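Local structure of betaine aldehyde dehydrogenase (Staphylococcus aureus subsp. aureus COL, 4QTO) at residues A[102-107]-A[135-140]; A[109-114]-A[128-133]; A[318-323]-A[433-438]. The protein catalyses the oxidation of betaine aldehyde to glycine betaine, using NAD as the probable electron acceptor, as a member of the aldehyde dehydrogenase family. All blocks are in the same frame, centred on the assembly; numbering follows the deposited sequence. Where two conformers were deposited one is given.

Overall arrangement
Interactions 1 and 2 are neighbours in the helical part of the subunit, their centres about 10 Å apart, and both use helix 126-146. Successive helices 93-109 and 111-122 meet adjoining parts of that helix, so the pair 109-114/128-133 lies within the chain between residues 107 and 135. The two touch directly where Ile107 CG2 packs on Met133 O at 3.7 Å. Interaction 3 joins a strand and a helix end elsewhere, its centre about 37 and about 35 Å from those of interactions 1 and 2. The side chain of Leu114 is about 14 Å from a bound PEG fragment, probably that in the active site, and that of Ser438 about 12 Å from a sodium ion.

Interaction 1: A[102-107]-A[135-140]; sequences AIADKI and DIHNVF
Helices 93-109 and 126-146 run antiparallel here, their short segments at 170° with axes 8.2 Å apart, and Ala104 faces His137 at the closest backbone approach. The small alanine is consistent with this close approach: its CB lies 3.5 Å from Phe140 CB. With CG1 of Ile103 beside its backbone N (chi1 -59°), the CG2 methyl falls anti to that N and lies over the centre of one face of the Phe140 ring in a CH-pi contact, 3.7 Å from the centroid. Ile107 continues the apolar seam, its CG2 meeting Ile136 CG2 at 3.9 Å and its CG1 reaching Phe140 CD2 at 4.1 Å.

On the polar flank, His137 ND1 donates to Ala104 O at 2.8 Å. The oxygen lies in the imidazole plane, whereas the donor stands well above the carbonyl plane and is not directed at a lone pair. Asp105 OD1 approaches the same ring edge, 3.9 Å from His137 CE1, the two planes 27° apart; Asp105 OD2 makes a salt bridge to Arg101 of the second subunit. The apolar side rests on two further helices: Ile103 on Leu195 of 183-197 and Met220 of 211-223, and Phe140 on Ser188 of 183-197.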
loop_
_atom_site.group_PDB
_atom_site.type_symbol
_atom_site.label_atom_id
_atom_site.label_comp_id
_atom_site.label_asym_id
_atom_site.label_seq_id
_atom_site.Cartn_x
_atom_site.Cartn_y
_atom_site.Cartn_z
ATOM N N ALA A 102 9.838 24.430 0.335
ATOM C CA ALA A 102 10.325 25.801 0.535
ATOM C C ALA A 102 10.371 26.162 2.016
ATOM O O ALA A 102 11.317 26.831 2.458
ATOM C CB ALA A 102 9.492 26.780 -0.261
ATOM N N ILE A 103 9.382 25.734 2.798
ATOM C CA ILE A 103 9.415 25.939 4.237
ATOM C C ILE A 103 10.621 25.182 4.795
ATOM O O ILE A 103 11.391 25.735 5.607
ATOM C CB ILE A 103 8.136 25.478 4.967
ATOM C CG1 ILE A 103 6.908 26.226 4.433
ATOM C CG2 ILE A 103 8.297 25.660 6.473
ATOM C CD1 ILE A 103 5.603 25.629 4.937
ATOM N N ALA A 104 10.786 23.924 4.416
ATOM C CA ALA A 104 11.933 23.153 4.905
ATOM C C ALA A 104 13.264 23.898 4.679
ATOM O O ALA A 104 14.116 23.979 5.583
ATOM C CB ALA A 104 11.998 21.795 4.247
ATOM N N ASP A 105 13.444 24.431 3.482
ATOM C CA ASP A 105 14.678 25.125 3.149
ATOM C C ASP A 105 14.874 26.403 4.013
ATOM O O ASP A 105 15.986 26.711 4.407
ATOM C CB ASP A 105 14.705 25.426 1.685
ATOM C CG ASP A 105 14.874 24.159 0.828
ATOM O OD1 ASP A 105 15.366 23.132 1.310
ATOM O OD2 ASP A 105 14.563 24.257 -0.361
ATOM N N LYS A 106 13.786 27.096 4.333
ATOM C CA LYS A 106 13.872 28.264 5.236
ATOM C C LYS A 106 14.288 27.865 6.654
ATOM O O LYS A 106 15.039 28.594 7.289
ATOM C CB LYS A 106 12.558 29.031 5.221
ATOM C CG LYS A 106 12.438 29.826 3.922
ATOM C CD LYS A 106 11.118 30.524 3.812
ATOM C CE LYS A 106 10.994 31.310 2.513
ATOM N NZ LYS A 106 11.839 32.530 2.390
ATOM N N ILE A 107 13.845 26.693 7.119
ATOM C CA ILE A 107 14.254 26.236 8.450
ATOM C C ILE A 107 15.772 26.033 8.486
ATOM O O ILE A 107 16.438 26.515 9.401
ATOM C CB ILE A 107 13.555 24.917 8.847
ATOM C CG1 ILE A 107 12.030 25.100 8.894
ATOM C CG2 ILE A 107 14.110 24.405 10.158
ATOM C CD1 ILE A 107 11.505 26.066 9.901
ATOM N N ASP A 135 16.030 18.206 12.781
ATOM C CA ASP A 135 14.879 17.346 12.677
ATOM C C ASP A 135 13.673 18.039 12.003
ATOM O O ASP A 135 12.958 17.446 11.186
ATOM C CB ASP A 135 14.529 16.859 14.057
ATOM C CG ASP A 135 13.763 15.630 14.017
ATOM O OD1 ASP A 135 14.047 14.789 13.114
ATOM O OD2 ASP A 135 12.915 15.487 14.908
ATOM N N ILE A 136 13.430 19.297 12.363
ATOM C CA ILE A 136 12.342 20.074 11.799
ATOM C C ILE A 136 12.490 20.219 10.279
ATOM O O ILE A 136 11.537 20.050 9.536
ATOM C CB ILE A 136 12.198 21.429 12.502
ATOM C CG1 ILE A 136 11.739 21.176 13.948
ATOM C CG2 ILE A 136 11.240 22.340 11.779
ATOM C CD1 ILE A 136 12.051 22.307 14.879
ATOM N N HIS A 137 13.708 20.501 9.822
ATOM C CA HIS A 137 13.960 20.533 8.393
ATOM C C HIS A 137 13.553 19.190 7.755
ATOM O O HIS A 137 12.880 19.162 6.702
ATOM C CB HIS A 137 15.458 20.787 8.116
ATOM C CG HIS A 137 15.845 20.623 6.677
ATOM N ND1 HIS A 137 15.562 21.565 5.723
ATOM C CD2 HIS A 137 16.463 19.604 6.033
ATOM C CE1 HIS A 137 16.025 21.152 4.549
ATOM N NE2 HIS A 137 16.612 19.984 4.720
ATOM N N ASN A 138 13.962 18.081 8.375
ATOM C CA ASN A 138 13.639 16.764 7.857
ATOM C C ASN A 138 12.150 16.416 7.909
ATOM O O ASN A 138 11.664 15.712 7.037
ATOM C CB ASN A 138 14.486 15.700 8.501
ATOM C CG ASN A 138 15.923 15.759 8.015
ATOM O OD1 ASN A 138 16.166 16.115 6.831
ATOM N ND2 ASN A 138 16.864 15.362 8.858
ATOM N N VAL A 139 11.416 16.921 8.909
ATOM C CA VAL A 139 9.978 16.711 8.955
ATOM C C VAL A 139 9.289 17.384 7.767
ATOM O O VAL A 139 8.494 16.799 7.025
ATOM C CB VAL A 139 9.411 17.217 10.291
ATOM C CG1 VAL A 139 7.874 17.321 10.270
ATOM C CG2 VAL A 139 9.859 16.327 11.430
ATOM N N PHE A 140 9.583 18.660 7.573
ATOM C CA PHE A 140 9.018 19.362 6.433
ATOM C C PHE A 140 9.422 18.697 5.111
ATOM O O PHE A 140 8.597 18.557 4.219
ATOM C CB PHE A 140 9.341 20.874 6.403
ATOM C CG PHE A 140 8.542 21.701 7.403
ATOM C CD1 PHE A 140 7.231 22.030 7.132
ATOM C CD2 PHE A 140 9.122 22.199 8.544
ATOM C CE1 PHE A 140 6.478 22.797 8.016
ATOM C CE2 PHE A 140 8.365 22.981 9.432
ATOM C CZ PHE A 140 7.048 23.280 9.162
#

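Interaction 2: A[109-114]-A[128-133]; sequences EHREAL and ESYADM
The polar contacts between Glu112 and Tyr130 lie at one end of this interface. Tyr130 OH donates to Glu112 OE2 across a very short 2.5 Å. That oxygen lies in the plane of the phenol ring, at its edge, while the carboxylate is turned 65° from the ring. Glu112 leaves its backbone pointing away from 128-133, and the bend at chi2 (70°) brings the carboxylate back to the phenol. Arg116 NE forms a salt bridge with the same OE2, so one carboxylate oxygen serves both a phenol and a guanidinium, a pairing that would probably stabilise its negative charge.

Flat-group packing comes next. The Arg111 side chain extends fully from CG to NE and lays its guanidinium almost parallel to the Tyr130 ring, the planes 5° apart. The overlap is offset toward the root of the tyrosine: Tyr130 CB lies over one face of the guanidinium, 3.5 Å from Arg111 NH1, and Arg111 NH2 is 3.7 Å from Tyr130 CD1. Arg111 NE makes a salt bridge to Asp134, which helps to fix the rotation of the group.

These residues belong to a helical hairpin, in which helix 111-122 turns back into helix 126-146; His110 is the N-cap residue of the first helix and Leu114 N bonds to its carbonyl.

Apolar contacts fill the inner side. Met133 CB meets Arg111 CG at 3.9 Å, and the bent thioether chain carries Met133 SD to 3.7 Å from Leu114 CB. Behind them Leu114 also touches Arg215 of helix 211-223.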
loop_
_atom_site.group_PDB
_atom_site.type_symbol
_atom_site.label_atom_id
_atom_site.label_comp_id
_atom_site.label_asym_id
_atom_site.label_seq_id
_atom_site.Cartn_x
_atom_site.Cartn_y
_atom_site.Cartn_z
ATOM N N GLU A 109 18.008 27.428 6.412
ATOM C CA GLU A 109 18.620 28.728 6.219
ATOM C C GLU A 109 18.743 29.491 7.535
ATOM O O GLU A 109 19.766 30.132 7.790
ATOM C CB GLU A 109 17.764 29.549 5.233
ATOM C CG GLU A 109 18.200 30.969 5.036
ATOM C CD GLU A 109 17.285 31.745 4.085
ATOM O OE1 GLU A 109 16.261 31.178 3.628
ATOM O OE2 GLU A 109 17.632 32.933 3.798
ATOM N N HIS A 110 17.721 29.383 8.364
ATOM C CA HIS A 110 17.647 30.101 9.636
ATOM C C HIS A 110 17.922 29.260 10.869
ATOM O O HIS A 110 17.516 29.636 11.975
ATOM C CB HIS A 110 16.277 30.784 9.754
ATOM C CG HIS A 110 16.025 31.798 8.698
ATOM N ND1 HIS A 110 16.631 33.038 8.709
ATOM C CD2 HIS A 110 15.268 31.762 7.579
ATOM C CE1 HIS A 110 16.254 33.715 7.637
ATOM N NE2 HIS A 110 15.409 32.976 6.955
ATOM N N ARG A 111 18.601 28.130 10.667
ATOM C CA ARG A 111 18.865 27.169 11.723
ATOM C C ARG A 111 19.455 27.788 12.977
ATOM O O ARG A 111 19.007 27.510 14.085
ATOM C CB ARG A 111 19.849 26.127 11.175
ATOM C CG ARG A 111 20.254 25.038 12.126
ATOM C CD ARG A 111 21.296 24.160 11.405
ATOM N NE ARG A 111 21.650 22.963 12.139
ATOM C CZ ARG A 111 22.688 22.841 12.958
ATOM N NH1 ARG A 111 22.907 21.682 13.556
ATOM N NH2 ARG A 111 23.506 23.863 13.190
ATOM N N GLU A 112 20.465 28.623 12.804
ATOM C CA GLU A 112 21.140 29.226 13.956
ATOM C C GLU A 112 20.229 30.115 14.795
ATOM O O GLU A 112 20.135 29.958 16.019
ATOM C CB GLU A 112 22.398 29.989 13.509
ATOM C CG GLU A 112 23.262 30.478 14.669
ATOM C CD GLU A 112 23.968 29.352 15.417
ATOM O OE1 GLU A 112 24.466 28.390 14.768
ATOM O OE2 GLU A 112 24.051 29.447 16.665
ATOM N N ALA A 113 19.568 31.070 14.147
ATOM C CA ALA A 113 18.666 31.967 14.846
ATOM C C ALA A 113 17.500 31.238 15.488
ATOM O O ALA A 113 17.099 31.543 16.615
ATOM C CB ALA A 113 18.152 33.054 13.901
ATOM N N LEU A 114 16.938 30.267 14.775
ATOM C CA LEU A 114 15.829 29.504 15.333
ATOM C C LEU A 114 16.264 28.711 16.574
ATOM O O LEU A 114 15.507 28.645 17.546
ATOM C CB LEU A 114 15.234 28.564 14.293
ATOM C CG LEU A 114 14.369 29.204 13.191
ATOM C CD1 LEU A 114 14.106 28.254 12.034
ATOM C CD2 LEU A 114 13.063 29.702 13.771
ATOM N N GLU A 128 20.936 20.874 21.920
ATOM C CA GLU A 128 19.637 20.205 21.779
ATOM C C GLU A 128 18.794 20.961 20.759
ATOM O O GLU A 128 18.112 20.362 19.915
ATOM C CB GLU A 128 18.873 20.132 23.103
ATOM C CG GLU A 128 19.407 19.071 24.030
ATOM C CD GLU A 128 18.863 19.218 25.441
ATOM O OE1 GLU A 128 19.449 20.000 26.201
ATOM O OE2 GLU A 128 17.780 18.667 25.745
ATOM N N SER A 129 18.809 22.285 20.853
ATOM C CA SER A 129 18.045 23.093 19.905
ATOM C C SER A 129 18.519 22.944 18.456
ATOM O O SER A 129 17.670 22.905 17.564
ATOM C CB SER A 129 17.991 24.558 20.318
ATOM O OG SER A 129 17.247 24.716 21.532
ATOM N N TYR A 130 19.832 22.833 18.227
ATOM C CA TYR A 130 20.346 22.604 16.872
ATOM C C TYR A 130 19.808 21.270 16.357
ATOM O O TYR A 130 19.377 21.154 15.197
ATOM C CB TYR A 130 21.868 22.552 16.809
ATOM C CG TYR A 130 22.617 23.842 17.030
ATOM C CD1 TYR A 130 22.228 24.990 16.421
ATOM C CD2 TYR A 130 23.789 23.848 17.775
ATOM C CE1 TYR A 130 22.962 26.183 16.611
ATOM C CE2 TYR A 130 24.525 25.004 17.959
ATOM C CZ TYR A 130 24.099 26.164 17.383
ATOM O OH TYR A 130 24.866 27.299 17.584
ATOM N N ALA A 131 19.840 20.243 17.203
ATOM C CA ALA A 131 19.305 18.916 16.802
ATOM C C ALA A 131 17.830 19.014 16.414
ATOM O O ALA A 131 17.397 18.399 15.418
ATOM C CB ALA A 131 19.510 17.897 17.927
ATOM N N ASP A 132 17.032 19.760 17.181
ATOM C CA ASP A 132 15.628 19.979 16.856
ATOM C C ASP A 132 15.505 20.614 15.499
ATOM O O ASP A 132 14.652 20.212 14.692
ATOM C CB ASP A 132 14.913 20.993 17.783
ATOM C CG ASP A 132 14.433 20.453 19.081
ATOM O OD1 ASP A 132 14.673 19.267 19.442
ATOM O OD2 ASP A 132 13.793 21.319 19.782
ATOM N N MET A 133 16.331 21.622 15.204
ATOM C CA MET A 133 16.184 22.325 13.919
ATOM C C MET A 133 16.525 21.425 12.740
ATOM O O MET A 133 15.899 21.526 11.674
ATOM C CB MET A 133 16.997 23.630 13.853
ATOM C CG MET A 133 16.583 24.621 14.934
ATOM S SD MET A 133 14.815 24.974 14.959
ATOM C CE MET A 133 14.502 25.197 16.697
#

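Interaction 3: A[318-323]-A[433-438]; sequences RILVQN and QLANDS
Strand 318-322, a central strand of the seven-stranded mixed sheet, meets the C-terminal end of helix 428-436 and the turn that follows it. Arg318 carries the polar part. With CG anti to the backbone N (chi1 -173°) and the chain extended to NE, its guanidinium reaches the helix end. NH1 donates to Asp437 O over 3.1 Å, at 163° about the hydrogen. The acceptor lies close to the guanidinium plane, while the donor stands above the carbonyl plane of Asp437, the centre of an inverse gamma turn. A bridging water accepts from Arg318 NH1 at 3.0 Å and donates to Ala435 O at 2.9 Å. Leu434 O lies over a face of the guanidinium, 3.1 Å from Arg318 NH1, but at too poor an angle for a hydrogen bond; this oxygen instead accepts from Asp437 N. The rest of the guanidinium is held from outside the segments, NE by a salt bridge to Glu423 and NH2 by Thr406.

Two residues along the strand, Leu320 points the same way and makes the apolar part. Its CD1 packs on Ala435 CB at 3.7 Å, and its CD2 lies 4.0 Å from both Leu434 CB and Leu434 CD1. Ala435 also touches Pro285 and Ile287 of the adjoining strand 285-288.

One guanidinium thus gathers three carbonyl oxygens in different ways: Asp437 O by a direct bond, Ala435 O through the water, and Leu434 O by lying over its face. Its positive charge probably suits the partial negative charge of the helix C-terminus, while the Glu423 salt bridge partly balances it and holds the group in position.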
loop_
_atom_site.group_PDB
_atom_site.type_symbol
_atom_site.label_atom_id
_atom_site.label_comp_id
_atom_site.label_asym_id
_atom_site.label_seq_id
_atom_site.Cartn_x
_atom_site.Cartn_y
_atom_site.Cartn_z
ATOM N N ARG A 318 10.557 5.824 34.078
ATOM C CA ARG A 318 10.292 4.619 34.832
ATOM C C ARG A 318 11.327 3.550 34.503
ATOM O O ARG A 318 11.168 2.790 33.546
ATOM C CB ARG A 318 8.888 4.103 34.589
ATOM C CG ARG A 318 8.516 2.954 35.492
ATOM C CD ARG A 318 7.129 2.422 35.223
ATOM N NE ARG A 318 6.796 1.415 36.222
ATOM C CZ ARG A 318 5.595 0.859 36.328
ATOM N NH1 ARG A 318 4.640 1.185 35.473
ATOM N NH2 ARG A 318 5.346 -0.022 37.292
ATOM N N ILE A 319 12.378 3.489 35.311
ATOM C CA ILE A 319 13.435 2.508 35.042
ATOM C C ILE A 319 13.052 1.198 35.714
ATOM O O ILE A 319 12.671 1.165 36.899
ATOM C CB ILE A 319 14.806 2.974 35.508
ATOM C CG1 ILE A 319 15.222 4.254 34.760
ATOM C CG2 ILE A 319 15.825 1.845 35.330
ATOM C CD1 ILE A 319 16.381 4.993 35.345
ATOM N N LEU A 320 13.103 0.117 34.950
ATOM C CA LEU A 320 12.815 -1.240 35.414
ATOM C C LEU A 320 14.100 -2.014 35.191
ATOM O O LEU A 320 14.522 -2.208 34.053
ATOM C CB LEU A 320 11.669 -1.870 34.649
ATOM C CG LEU A 320 10.316 -1.248 34.873
ATOM C CD1 LEU A 320 9.279 -1.621 33.850
ATOM C CD2 LEU A 320 9.845 -1.655 36.238
ATOM N N VAL A 321 14.759 -2.430 36.278
ATOM C CA VAL A 321 16.083 -3.069 36.174
ATOM C C VAL A 321 16.043 -4.451 36.817
ATOM O O VAL A 321 15.411 -4.674 37.871
ATOM C CB VAL A 321 17.194 -2.177 36.792
ATOM C CG1 VAL A 321 16.949 -1.910 38.260
ATOM C CG2 VAL A 321 18.569 -2.801 36.581
ATOM N N GLN A 322 16.678 -5.411 36.182
ATOM C CA GLN A 322 16.640 -6.767 36.690
ATOM C C GLN A 322 17.226 -6.830 38.113
ATOM O O GLN A 322 18.260 -6.229 38.363
ATOM C CB GLN A 322 17.303 -7.740 35.691
ATOM C CG GLN A 322 16.947 -9.173 35.979
ATOM C CD GLN A 322 17.057 -10.056 34.746
ATOM O OE1 GLN A 322 17.790 -9.778 33.787
ATOM N NE2 GLN A 322 16.253 -11.110 34.728
ATOM N N ASN A 323 16.544 -7.560 39.012
ATOM C CA ASN A 323 16.956 -7.614 40.404
ATOM C C ASN A 323 18.413 -7.950 40.603
ATOM O O ASN A 323 19.077 -7.401 41.512
ATOM C CB ASN A 323 16.089 -8.596 41.204
ATOM C CG ASN A 323 14.690 -8.067 41.457
ATOM O OD1 ASN A 323 14.487 -6.855 41.630
ATOM N ND2 ASN A 323 13.720 -8.971 41.513
ATOM N N GLN A 433 4.951 -7.236 32.712
ATOM C CA GLN A 433 3.776 -6.943 33.548
ATOM C C GLN A 433 3.879 -5.563 34.199
ATOM O O GLN A 433 2.930 -4.785 34.173
ATOM C CB GLN A 433 3.584 -8.018 34.606
ATOM C CG GLN A 433 3.132 -9.353 34.056
ATOM C CD GLN A 433 3.054 -10.439 35.110
ATOM O OE1 GLN A 433 3.191 -10.177 36.313
ATOM N NE2 GLN A 433 2.832 -11.676 34.660
ATOM N N LEU A 434 5.044 -5.247 34.762
ATOM C CA LEU A 434 5.254 -3.944 35.391
ATOM C C LEU A 434 5.230 -2.814 34.374
ATOM O O LEU A 434 4.586 -1.790 34.569
ATOM C CB LEU A 434 6.580 -3.919 36.149
ATOM C CG LEU A 434 6.603 -4.752 37.419
ATOM C CD1 LEU A 434 8.016 -4.765 37.971
ATOM C CD2 LEU A 434 5.637 -4.166 38.445
ATOM N N ALA A 435 5.909 -2.999 33.248
ATOM C CA ALA A 435 5.962 -1.965 32.228
ATOM C C ALA A 435 4.574 -1.602 31.702
ATOM O O ALA A 435 4.313 -0.414 31.448
ATOM C CB ALA A 435 6.876 -2.387 31.088
ATOM N N ASN A 436 3.707 -2.616 31.574
ATOM C CA ASN A 436 2.355 -2.420 31.082
ATOM C C ASN A 436 1.370 -1.977 32.166
ATOM O O ASN A 436 0.220 -1.619 31.843
ATOM C CB ASN A 436 1.845 -3.685 30.394
ATOM C CG ASN A 436 2.423 -3.867 29.009
ATOM O OD1 ASN A 436 2.787 -2.890 28.333
ATOM N ND2 ASN A 436 2.442 -5.099 28.555
ATOM N N ASP A 437 1.841 -1.928 33.413
ATOM C CA ASP A 437 0.980 -1.534 34.534
ATOM C C ASP A 437 1.020 -0.018 34.748
ATOM O O ASP A 437 1.666 0.488 35.692
ATOM C CB ASP A 437 1.413 -2.239 35.817
ATOM C CG ASP A 437 0.455 -1.986 36.974
ATOM O OD1 ASP A 437 -0.701 -1.633 36.703
ATOM O OD2 ASP A 437 0.856 -2.152 38.170
ATOM N N SER A 438 0.429 0.713 33.802
ATOM C CA SER A 438 0.259 2.162 33.918
ATOM C C SER A 438 -0.901 2.493 33.006
ATOM O O SER A 438 -1.364 1.645 32.221
ATOM C CB SER A 438 1.493 3.035 33.511
ATOM O OG SER A 438 1.541 3.364 32.147
HETATM O O HOH W 1 5.149 2.030 32.675
#